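Protein DOA1 (Saccharomyces cerevisiae, PDB 3ODT) probably binds ubiquitin through its WD40 beta-propeller domain and is thereby linked to the turnover of F-box proteins. Local coordinates at residues Asp20-Asp29 against Trp270-Ile281; Ile262-Ser271 against Val282-Phe292. All blocks are in the same frame, centred on the assembly; numbering follows the deposited sequence.

Contact 1. Residues Asp20-Asp29 against Trp270-Ile281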
loop_
_atom_site.group_PDB
_atom_site.type_symbol
_atom_site.label_atom_id
_atom_site.label_comp_id
_atom_site.label_asym_id
_atom_site.label_seq_id
_atom_site.Cartn_x
_atom_site.Cartn_y
_atom_site.Cartn_z
ATOM N N ASP A 20 7.167 -6.124 -13.052
ATOM C CA ASP A 20 7.225 -5.893 -11.625
ATOM C C ASP A 20 5.844 -5.963 -11.002
ATOM O O ASP A 20 4.875 -5.434 -11.563
ATOM C CB ASP A 20 7.808 -4.508 -11.293
ATOM C CG ASP A 20 9.276 -4.386 -11.620
ATOM O OD1 ASP A 20 9.789 -5.155 -12.431
ATOM O OD2 ASP A 20 9.921 -3.512 -11.032
ATOM N N VAL A 21 5.784 -6.552 -9.799
ATOM C CA VAL A 21 4.577 -6.481 -8.980
ATOM C C VAL A 21 4.646 -5.190 -8.167
ATOM O O VAL A 21 5.532 -4.992 -7.346
ATOM C CB VAL A 21 4.450 -7.686 -8.050
ATOM C CG1 VAL A 21 3.193 -7.561 -7.205
ATOM C CG2 VAL A 21 4.447 -8.975 -8.858
ATOM N N ARG A 22 3.710 -4.296 -8.405
ATOM C CA ARG A 22 3.782 -2.965 -7.842
ATOM C C ARG A 22 2.951 -2.763 -6.581
ATOM O O ARG A 22 3.206 -1.846 -5.813
ATOM C CB ARG A 22 3.324 -1.960 -8.881
ATOM C CG ARG A 22 4.227 -1.848 -10.111
ATOM C CD ARG A 22 5.587 -1.252 -9.774
ATOM N NE ARG A 22 5.429 -0.016 -9.012
ATOM C CZ ARG A 22 6.330 0.941 -8.900
ATOM N NH1 ARG A 22 7.479 0.846 -9.544
ATOM N NH2 ARG A 22 6.061 2.015 -8.146
ATOM N N ASP A 23 1.963 -3.613 -6.387
ATOM C CA ASP A 23 1.086 -3.513 -5.237
ATOM C C ASP A 23 0.386 -4.842 -4.985
ATOM O O ASP A 23 0.033 -5.571 -5.924
ATOM C CB ASP A 23 0.079 -2.379 -5.418
ATOM C CG ASP A 23 -0.349 -1.744 -4.075
ATOM O OD1 ASP A 23 0.221 -2.088 -3.010
ATOM O OD2 ASP A 23 -1.231 -0.859 -4.092
ATOM N N VAL A 24 0.249 -5.176 -3.692
ATOM C CA VAL A 24 -0.398 -6.394 -3.219
ATOM C C VAL A 24 -1.394 -6.066 -2.113
ATOM O O VAL A 24 -1.206 -5.110 -1.344
ATOM C CB VAL A 24 0.647 -7.428 -2.720
ATOM C CG1 VAL A 24 1.612 -7.775 -3.854
ATOM C CG2 VAL A 24 1.424 -6.895 -1.534
ATOM N N VAL A 25 -2.428 -6.893 -1.987
ATOM C CA VAL A 25 -3.426 -6.703 -0.959
ATOM C C VAL A 25 -3.933 -8.054 -0.473
ATOM O O VAL A 25 -4.144 -8.982 -1.267
ATOM C CB VAL A 25 -4.595 -5.775 -1.464
ATOM C CG1 VAL A 25 -5.381 -6.407 -2.625
ATOM C CG2 VAL A 25 -5.532 -5.390 -0.340
ATOM N N ALA A 26 -4.163 -8.158 0.834
ATOM C CA ALA A 26 -4.860 -9.274 1.415
ATOM C C ALA A 26 -6.362 -9.135 1.166
ATOM O O ALA A 26 -6.965 -8.060 1.371
ATOM C CB ALA A 26 -4.608 -9.319 2.906
ATOM N N VAL A 27 -6.971 -10.214 0.726
ATOM C CA VAL A 27 -8.409 -10.250 0.590
ATOM C C VAL A 27 -8.957 -10.988 1.813
ATOM O O VAL A 27 -9.833 -10.492 2.528
ATOM C CB VAL A 27 -8.802 -10.928 -0.708
ATOM C CG1 VAL A 27 -10.291 -11.229 -0.727
ATOM C CG2 VAL A 27 -8.397 -10.038 -1.889
ATOM N N ASP A 28 -8.464 -12.202 2.025
ATOM C CA ASP A 28 -8.669 -12.908 3.288
ATOM C C ASP A 28 -7.490 -13.851 3.508
ATOM O O ASP A 28 -6.536 -13.815 2.729
ATOM C CB ASP A 28 -10.029 -13.595 3.364
ATOM C CG ASP A 28 -10.226 -14.679 2.321
ATOM O OD1 ASP A 28 -9.305 -15.458 2.027
ATOM O OD2 ASP A 28 -11.359 -14.783 1.807
ATOM N N ASP A 29 -7.524 -14.689 4.540
ATOM C CA ASP A 29 -6.379 -15.540 4.819
ATOM C C ASP A 29 -6.112 -16.588 3.724
ATOM O O ASP A 29 -5.070 -17.237 3.725
ATOM C CB ASP A 29 -6.566 -16.262 6.131
ATOM C CG ASP A 29 -6.541 -15.348 7.320
ATOM O OD1 ASP A 29 -6.149 -14.158 7.239
ATOM O OD2 ASP A 29 -6.954 -15.835 8.389
ATOM N N TRP A 270 8.503 -3.458 -3.856
ATOM C CA TRP A 270 7.558 -2.370 -4.041
ATOM C C TRP A 270 6.453 -2.257 -3.004
ATOM O O TRP A 270 5.958 -1.163 -2.740
ATOM C CB TRP A 270 6.917 -2.448 -5.426
ATOM C CG TRP A 270 7.884 -2.291 -6.516
ATOM C CD1 TRP A 270 8.253 -3.224 -7.434
ATOM C CD2 TRP A 270 8.632 -1.109 -6.807
ATOM N NE1 TRP A 270 9.198 -2.695 -8.287
ATOM C CE2 TRP A 270 9.447 -1.399 -7.918
ATOM C CE3 TRP A 270 8.704 0.153 -6.223
ATOM C CZ2 TRP A 270 10.314 -0.467 -8.468
ATOM C CZ3 TRP A 270 9.561 1.096 -6.782
ATOM C CH2 TRP A 270 10.377 0.766 -7.873
ATOM N N SER A 271 6.005 -3.402 -2.504
ATOM C CA SER A 271 4.783 -3.406 -1.717
ATOM C C SER A 271 4.733 -4.567 -0.736
ATOM O O SER A 271 5.232 -5.672 -1.003
ATOM C CB SER A 271 3.590 -3.514 -2.680
ATOM O OG SER A 271 2.352 -3.473 -1.970
ATOM N N VAL A 272 4.173 -4.275 0.426
ATOM C CA VAL A 272 3.792 -5.283 1.410
ATOM C C VAL A 272 2.370 -5.048 1.879
ATOM O O VAL A 272 1.848 -3.911 1.841
ATOM C CB VAL A 272 4.709 -5.262 2.653
ATOM C CG1 VAL A 272 6.099 -5.791 2.294
ATOM C CG2 VAL A 272 4.840 -3.831 3.210
ATOM N N ASP A 273 1.734 -6.136 2.291
ATOM C CA ASP A 273 0.468 -6.057 3.006
ATOM C C ASP A 273 0.438 -7.211 3.989
ATOM O O ASP A 273 1.227 -8.138 3.883
ATOM C CB ASP A 273 -0.723 -6.103 2.051
ATOM C CG ASP A 273 -2.002 -5.502 2.663
ATOM O OD1 ASP A 273 -1.883 -4.518 3.385
ATOM O OD2 ASP A 273 -3.101 -5.985 2.408
ATOM N N CYS A 274 -0.474 -7.094 4.952
ATOM C CA CYS A 274 -0.602 -8.023 6.076
ATOM C C CYS A 274 -1.973 -8.728 6.097
ATOM O O CYS A 274 -3.025 -8.081 6.129
ATOM C CB CYS A 274 -0.396 -7.269 7.409
ATOM S SG CYS A 274 1.236 -6.410 7.562
HETATM N N MSE A 275 -1.950 -10.058 6.060
HETATM C CA MSE A 275 -3.127 -10.854 6.343
HETATM C C MSE A 275 -3.560 -10.674 7.783
HETATM O O MSE A 275 -2.761 -10.285 8.651
HETATM C CB MSE A 275 -2.847 -12.337 6.119
HETATM C CG MSE A 275 -3.430 -12.898 4.863
HETATM SE SE MSE A 275 -2.629 -14.615 4.526
HETATM C CE MSE A 275 -1.224 -13.891 3.425
ATOM N N SER A 276 -4.819 -10.994 8.055
ATOM C CA SER A 276 -5.305 -10.933 9.427
ATOM C C SER A 276 -4.601 -11.887 10.362
ATOM O O SER A 276 -4.600 -11.654 11.575
ATOM C CB SER A 276 -6.815 -11.202 9.467
ATOM O OG SER A 276 -7.127 -12.580 9.348
ATOM N N ASN A 277 -4.025 -12.971 9.806
ATOM C CA ASN A 277 -3.366 -13.986 10.615
ATOM C C ASN A 277 -1.894 -13.658 10.856
ATOM O O ASN A 277 -1.147 -14.464 11.402
ATOM C CB ASN A 277 -3.523 -15.368 9.994
ATOM C CG ASN A 277 -2.860 -15.482 8.641
ATOM O OD1 ASN A 277 -2.138 -14.608 8.199
ATOM N ND2 ASN A 277 -3.139 -16.565 7.970
ATOM N N GLY A 278 -1.484 -12.475 10.406
ATOM C CA GLY A 278 -0.126 -12.017 10.572
ATOM C C GLY A 278 0.815 -12.293 9.400
ATOM O O GLY A 278 1.920 -11.782 9.382
ATOM N N ASP A 279 0.403 -13.100 8.431
ATOM C CA ASP A 279 1.282 -13.395 7.314
ATOM C C ASP A 279 1.527 -12.142 6.488
ATOM O O ASP A 279 0.665 -11.264 6.397
ATOM C CB ASP A 279 0.720 -14.522 6.446
ATOM C CG ASP A 279 0.857 -15.891 7.102
ATOM O OD1 ASP A 279 1.142 -15.984 8.314
ATOM O OD2 ASP A 279 0.667 -16.900 6.365
ATOM N N ILE A 280 2.704 -12.074 5.893
ATOM C CA ILE A 280 3.126 -10.900 5.138
ATOM C C ILE A 280 3.161 -11.217 3.646
ATOM O O ILE A 280 3.740 -12.224 3.243
ATOM C CB ILE A 280 4.506 -10.379 5.597
ATOM C CG1 ILE A 280 4.424 -9.883 7.045
ATOM C CG2 ILE A 280 4.947 -9.265 4.687
ATOM C CD1 ILE A 280 5.774 -9.603 7.681
ATOM N N ILE A 281 2.495 -10.384 2.853
ATOM C CA ILE A 281 2.484 -10.504 1.392
ATOM C C ILE A 281 3.449 -9.462 0.844
ATOM O O ILE A 281 3.476 -8.323 1.319
ATOM C CB ILE A 281 1.097 -10.204 0.807
ATOM C CG1 ILE A 281 0.004 -10.941 1.579
ATOM C CG2 ILE A 281 1.078 -10.547 -0.665
ATOM C CD1 ILE A 281 -1.400 -10.358 1.414
#
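R22 lays its guanidinium over the indole of W270 at the seam between the first and last blades of a seven-bladed WD40 beta propeller, whose innermost strands, 21-26 and 269-274, run nearly parallel here. CZ of R22 stands 3.7 Å from the centroid of the W270 six-membered ring, a cation-pi contact, while CD sits over the five-membered ring. The CB of R22 points away from 270-281, but bends at chi2 (-67°) and chi3 (-50°) bring its end back over the ring, which suits a long, flexible residue. Tryptophan offers both a broad face and an edge N-H: W270 NE1 donates to OD2 of D20, a calcium-site residue (3.0 Å), on the anti side and tilted from the carboxylate plane. V21 O, buried without a hydrogen-bonding partner, lies at the same ring edge, 3.2 Å from W270 CD1.

Farther along, short polar side chains bridge the strands. S271 OG donates to the anti lone pair of D23 OD1 (2.7 Å), and the other oxygen of D23 accepts from V65 N in the next blade. A26 N makes an almost straight bond (173°) to D273 OD2 at 2.9 Å; K232 of the preceding blade holds D273 OD1 in a salt bridge. Alongside these bridges, branched and small apolar groups fill the seam: V24 CB meets I281 CG2 at 3.8 Å, and CD1 of I281 reaches the A26 methyl. At the far end N277, whose OD1 accepts from D279 N in an Asx turn, stacks its amide on the D29 carboxylate, and S276 OG donates to D29 OD1 at 2.8 Å.

Contact 2. Residues Ile262-Ser271 against Val282-Phe292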
loop_
_atom_site.group_PDB
_atom_site.type_symbol
_atom_site.label_atom_id
_atom_site.label_comp_id
_atom_site.label_asym_id
_atom_site.label_seq_id
_atom_site.Cartn_x
_atom_site.Cartn_y
_atom_site.Cartn_z
ATOM N N ILE A 262 14.590 -9.289 6.029
ATOM C CA ILE A 262 14.464 -10.300 4.987
ATOM C C ILE A 262 14.994 -9.710 3.681
ATOM O O ILE A 262 14.523 -8.669 3.200
ATOM C CB ILE A 262 12.991 -10.705 4.766
ATOM C CG1 ILE A 262 12.395 -11.338 6.023
ATOM C CG2 ILE A 262 12.853 -11.697 3.626
ATOM C CD1 ILE A 262 10.900 -11.438 6.013
ATOM N N THR A 263 16.025 -10.329 3.145
ATOM C CA THR A 263 16.663 -9.855 1.943
ATOM C C THR A 263 16.257 -10.760 0.800
ATOM O O THR A 263 16.356 -11.970 0.896
ATOM C CB THR A 263 18.171 -9.838 2.086
ATOM O OG1 THR A 263 18.530 -8.987 3.179
ATOM C CG2 THR A 263 18.813 -9.312 0.808
ATOM N N LEU A 264 15.752 -10.151 -0.261
ATOM C CA LEU A 264 15.266 -10.878 -1.428
ATOM C C LEU A 264 16.082 -10.586 -2.680
ATOM O O LEU A 264 16.651 -9.504 -2.795
ATOM C CB LEU A 264 13.821 -10.467 -1.689
ATOM C CG LEU A 264 12.840 -10.823 -0.557
ATOM C CD1 LEU A 264 11.478 -10.283 -0.861
ATOM C CD2 LEU A 264 12.733 -12.314 -0.356
ATOM N N PRO A 265 16.113 -11.550 -3.629
ATOM C CA PRO A 265 16.906 -11.400 -4.859
ATOM C C PRO A 265 16.129 -10.604 -5.917
ATOM O O PRO A 265 15.878 -11.087 -7.032
ATOM C CB PRO A 265 17.152 -12.854 -5.305
ATOM C CG PRO A 265 15.905 -13.586 -4.831
ATOM C CD PRO A 265 15.514 -12.901 -3.522
ATOM N N ALA A 266 15.769 -9.382 -5.555
ATOM C CA ALA A 266 15.066 -8.473 -6.433
ATOM C C ALA A 266 15.603 -7.084 -6.209
ATOM O O ALA A 266 15.847 -6.690 -5.077
ATOM C CB ALA A 266 13.583 -8.514 -6.108
ATOM N N ILE A 267 15.784 -6.303 -7.266
ATOM C CA ILE A 267 16.423 -5.004 -7.110
ATOM C C ILE A 267 15.556 -4.023 -6.301
ATOM O O ILE A 267 16.109 -3.120 -5.669
ATOM C CB ILE A 267 16.851 -4.349 -8.447
ATOM C CG1 ILE A 267 15.648 -4.088 -9.354
ATOM C CG2 ILE A 267 17.970 -5.187 -9.124
ATOM C CD1 ILE A 267 16.025 -3.397 -10.647
ATOM N N SER A 268 14.236 -4.202 -6.334
ATOM C CA SER A 268 13.296 -3.330 -5.610
ATOM C C SER A 268 12.168 -4.124 -5.006
ATOM O O SER A 268 11.574 -4.987 -5.689
ATOM C CB SER A 268 12.652 -2.331 -6.582
ATOM O OG SER A 268 13.617 -1.586 -7.303
ATOM N N ILE A 269 11.820 -3.834 -3.755
ATOM C CA ILE A 269 10.638 -4.435 -3.140
ATOM C C ILE A 269 9.563 -3.337 -3.047
ATOM O O ILE A 269 9.754 -2.370 -2.329
ATOM C CB ILE A 269 10.920 -4.986 -1.730
ATOM C CG1 ILE A 269 12.266 -5.709 -1.677
ATOM C CG2 ILE A 269 9.739 -5.907 -1.301
ATOM C CD1 ILE A 269 12.432 -6.815 -2.699
ATOM N N TRP A 270 8.503 -3.458 -3.856
ATOM C CA TRP A 270 7.558 -2.370 -4.041
ATOM C C TRP A 270 6.453 -2.257 -3.004
ATOM O O TRP A 270 5.958 -1.163 -2.740
ATOM C CB TRP A 270 6.917 -2.448 -5.426
ATOM C CG TRP A 270 7.884 -2.291 -6.516
ATOM C CD1 TRP A 270 8.253 -3.224 -7.434
ATOM C CD2 TRP A 270 8.632 -1.109 -6.807
ATOM N NE1 TRP A 270 9.198 -2.695 -8.287
ATOM C CE2 TRP A 270 9.447 -1.399 -7.918
ATOM C CE3 TRP A 270 8.704 0.153 -6.223
ATOM C CZ2 TRP A 270 10.314 -0.467 -8.468
ATOM C CZ3 TRP A 270 9.561 1.096 -6.782
ATOM C CH2 TRP A 270 10.377 0.766 -7.873
ATOM N N SER A 271 6.005 -3.402 -2.504
ATOM C CA SER A 271 4.783 -3.406 -1.717
ATOM C C SER A 271 4.733 -4.567 -0.736
ATOM O O SER A 271 5.232 -5.672 -1.003
ATOM C CB SER A 271 3.590 -3.514 -2.680
ATOM O OG SER A 271 2.352 -3.473 -1.970
ATOM N N VAL A 282 4.246 -9.864 -0.155
ATOM C CA VAL A 282 5.316 -9.042 -0.694
ATOM C C VAL A 282 5.286 -9.045 -2.226
ATOM O O VAL A 282 5.225 -10.100 -2.852
ATOM C CB VAL A 282 6.712 -9.569 -0.246
ATOM C CG1 VAL A 282 7.810 -8.633 -0.711
ATOM C CG2 VAL A 282 6.761 -9.751 1.251
ATOM N N GLY A 283 5.300 -7.854 -2.819
ATOM C CA GLY A 283 5.416 -7.711 -4.259
ATOM C C GLY A 283 6.754 -7.075 -4.616
ATOM O O GLY A 283 7.118 -6.038 -4.086
ATOM N N SER A 284 7.464 -7.667 -5.576
ATOM C CA SER A 284 8.817 -7.242 -5.888
ATOM C C SER A 284 9.136 -7.162 -7.382
ATOM O O SER A 284 8.346 -7.579 -8.263
ATOM C CB SER A 284 9.832 -8.113 -5.146
ATOM O OG SER A 284 9.545 -9.474 -5.300
ATOM N N SER A 285 10.307 -6.610 -7.671
ATOM C CA SER A 285 10.705 -6.348 -9.041
ATOM C C SER A 285 11.107 -7.595 -9.843
ATOM O O SER A 285 11.302 -7.513 -11.054
ATOM C CB SER A 285 11.881 -5.381 -9.047
ATOM O OG SER A 285 12.977 -5.921 -8.347
ATOM N N ASP A 286 11.242 -8.732 -9.162
ATOM C CA ASP A 286 11.514 -9.987 -9.859
ATOM C C ASP A 286 10.222 -10.603 -10.394
ATOM O O ASP A 286 10.202 -11.738 -10.842
ATOM C CB ASP A 286 12.255 -10.970 -8.957
ATOM C CG ASP A 286 11.535 -11.244 -7.660
ATOM O OD1 ASP A 286 10.476 -10.667 -7.414
ATOM O OD2 ASP A 286 12.059 -12.049 -6.872
ATOM N N ASN A 287 9.132 -9.853 -10.265
ATOM C CA ASN A 287 7.814 -10.195 -10.817
ATOM C C ASN A 287 7.080 -11.234 -9.996
ATOM O O ASN A 287 6.073 -11.791 -10.432
ATOM C CB ASN A 287 7.896 -10.647 -12.279
ATOM C CG ASN A 287 8.766 -9.731 -13.145
ATOM O OD1 ASN A 287 9.048 -8.558 -12.824
ATOM N ND2 ASN A 287 9.181 -10.264 -14.271
ATOM N N LEU A 288 7.584 -11.481 -8.799
ATOM C CA LEU A 288 6.993 -12.431 -7.887
ATOM C C LEU A 288 6.172 -11.759 -6.783
ATOM O O LEU A 288 6.493 -10.657 -6.317
ATOM C CB LEU A 288 8.089 -13.266 -7.216
ATOM C CG LEU A 288 8.851 -14.193 -8.143
ATOM C CD1 LEU A 288 9.997 -14.812 -7.399
ATOM C CD2 LEU A 288 7.897 -15.236 -8.765
ATOM N N VAL A 289 5.156 -12.484 -6.358
ATOM C CA VAL A 289 4.515 -12.266 -5.073
ATOM C C VAL A 289 5.053 -13.350 -4.127
ATOM O O VAL A 289 5.211 -14.512 -4.522
ATOM C CB VAL A 289 2.981 -12.369 -5.218
ATOM C CG1 VAL A 289 2.336 -12.253 -3.867
ATOM C CG2 VAL A 289 2.429 -11.305 -6.180
ATOM N N ARG A 290 5.338 -12.974 -2.888
ATOM C CA ARG A 290 5.729 -13.955 -1.867
ATOM C C ARG A 290 4.861 -13.790 -0.629
ATOM O O ARG A 290 4.344 -12.712 -0.366
ATOM C CB ARG A 290 7.202 -13.782 -1.483
ATOM C CG ARG A 290 8.212 -14.120 -2.574
ATOM C CD ARG A 290 9.582 -13.779 -2.040
ATOM N NE ARG A 290 10.671 -14.171 -2.926
ATOM C CZ ARG A 290 11.111 -13.462 -3.967
ATOM N NH1 ARG A 290 10.505 -12.333 -4.330
ATOM N NH2 ARG A 290 12.157 -13.892 -4.660
ATOM N N ILE A 291 4.648 -14.888 0.089
ATOM C CA ILE A 291 3.961 -14.854 1.366
ATOM C C ILE A 291 4.931 -15.393 2.394
ATOM O O ILE A 291 5.582 -16.414 2.147
ATOM C CB ILE A 291 2.692 -15.688 1.331
ATOM C CG1 ILE A 291 1.745 -15.116 0.269
ATOM C CG2 ILE A 291 2.033 -15.703 2.675
ATOM C CD1 ILE A 291 0.557 -15.922 0.092
ATOM N N PHE A 292 5.093 -14.656 3.479
ATOM C CA PHE A 292 5.910 -15.075 4.619
ATOM C C PHE A 292 5.024 -15.306 5.839
ATOM O O PHE A 292 4.027 -14.625 5.999
ATOM C CB PHE A 292 6.946 -13.982 4.940
ATOM C CG PHE A 292 8.039 -13.896 3.930
ATOM C CD1 PHE A 292 7.857 -13.178 2.764
ATOM C CD2 PHE A 292 9.238 -14.544 4.136
ATOM C CE1 PHE A 292 8.856 -13.120 1.810
ATOM C CE2 PHE A 292 10.237 -14.497 3.176
ATOM C CZ PHE A 292 10.044 -13.794 2.019
#
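I269 presses its CG2 against V282 CG1 at 3.4 Å, tighter than usual van der Waals contact, in the hairpin formed by strands 269-274 and 280-284 of the last propeller blade. A classic beta bulge interrupts the pairing: G283 O accepts from W270 N and, at 3.3 Å, from S271 N, both in its carbonyl plane, while G283 N returns a bond to S271 O (2.8 Å). L264 extends this apolar packing, meeting V282 CG1 with CD1 and setting CD2 over one face of the R290 guanidinium; L288 CD1 lies over the opposite face. I262 CD1 rests over the F292 ring in a CH-pi contact, the two side chains running past each other in opposite directions.

The solvent side is loop, with P265 and I267 exposed and S285 and D286 partly so. The chi1 of S285 (60°) turns OG to the backbone of 267-268, where it accepts from S268 N at 2.9 Å, and S285 N donates to S268 O. Beside it the A266 methyl meets D286 CG at 3.7 Å. From the type I turn 284-287 the short D286 carboxylate reaches inward to two buried partners, taking R290 NH1 and NH2 end-on with OD2 (NH2 at 2.9 Å) and S284 OG with OD1 (2.6 Å). With an alanine here, R290 would probably lose the carboxylate that grips NH1 and NH2 and be held in its plane less firmly, and S284 OG would lose its acceptor.

Strand 247-251 of the preceding blade packs on I269 and V282 through V248, whereas R290 and F292 touch L10 of strand 9-14, the N-terminal strand that completes this blade's sheet.

Contacts 1 and 2, with centres about 11 Å apart, share W270 and S271: one side of strand 269-274 faces the first blade in contact 1, while contact 2 pairs it with strand 280-284 inside its own blade. Backbone ties carry on between them, with V21 N probably bonded to S284 O (3.2 Å) and I280 O to F292 N (2.8 Å). The calcium ion joins the two directly, since D20 of contact 1 and S285 and N287 of contact 2 make up its protein site. There D20 OD1 comes within 3.1 Å of S285 O, a closeness of two oxygens consistent with a shared metal, which thus links the first and last blades.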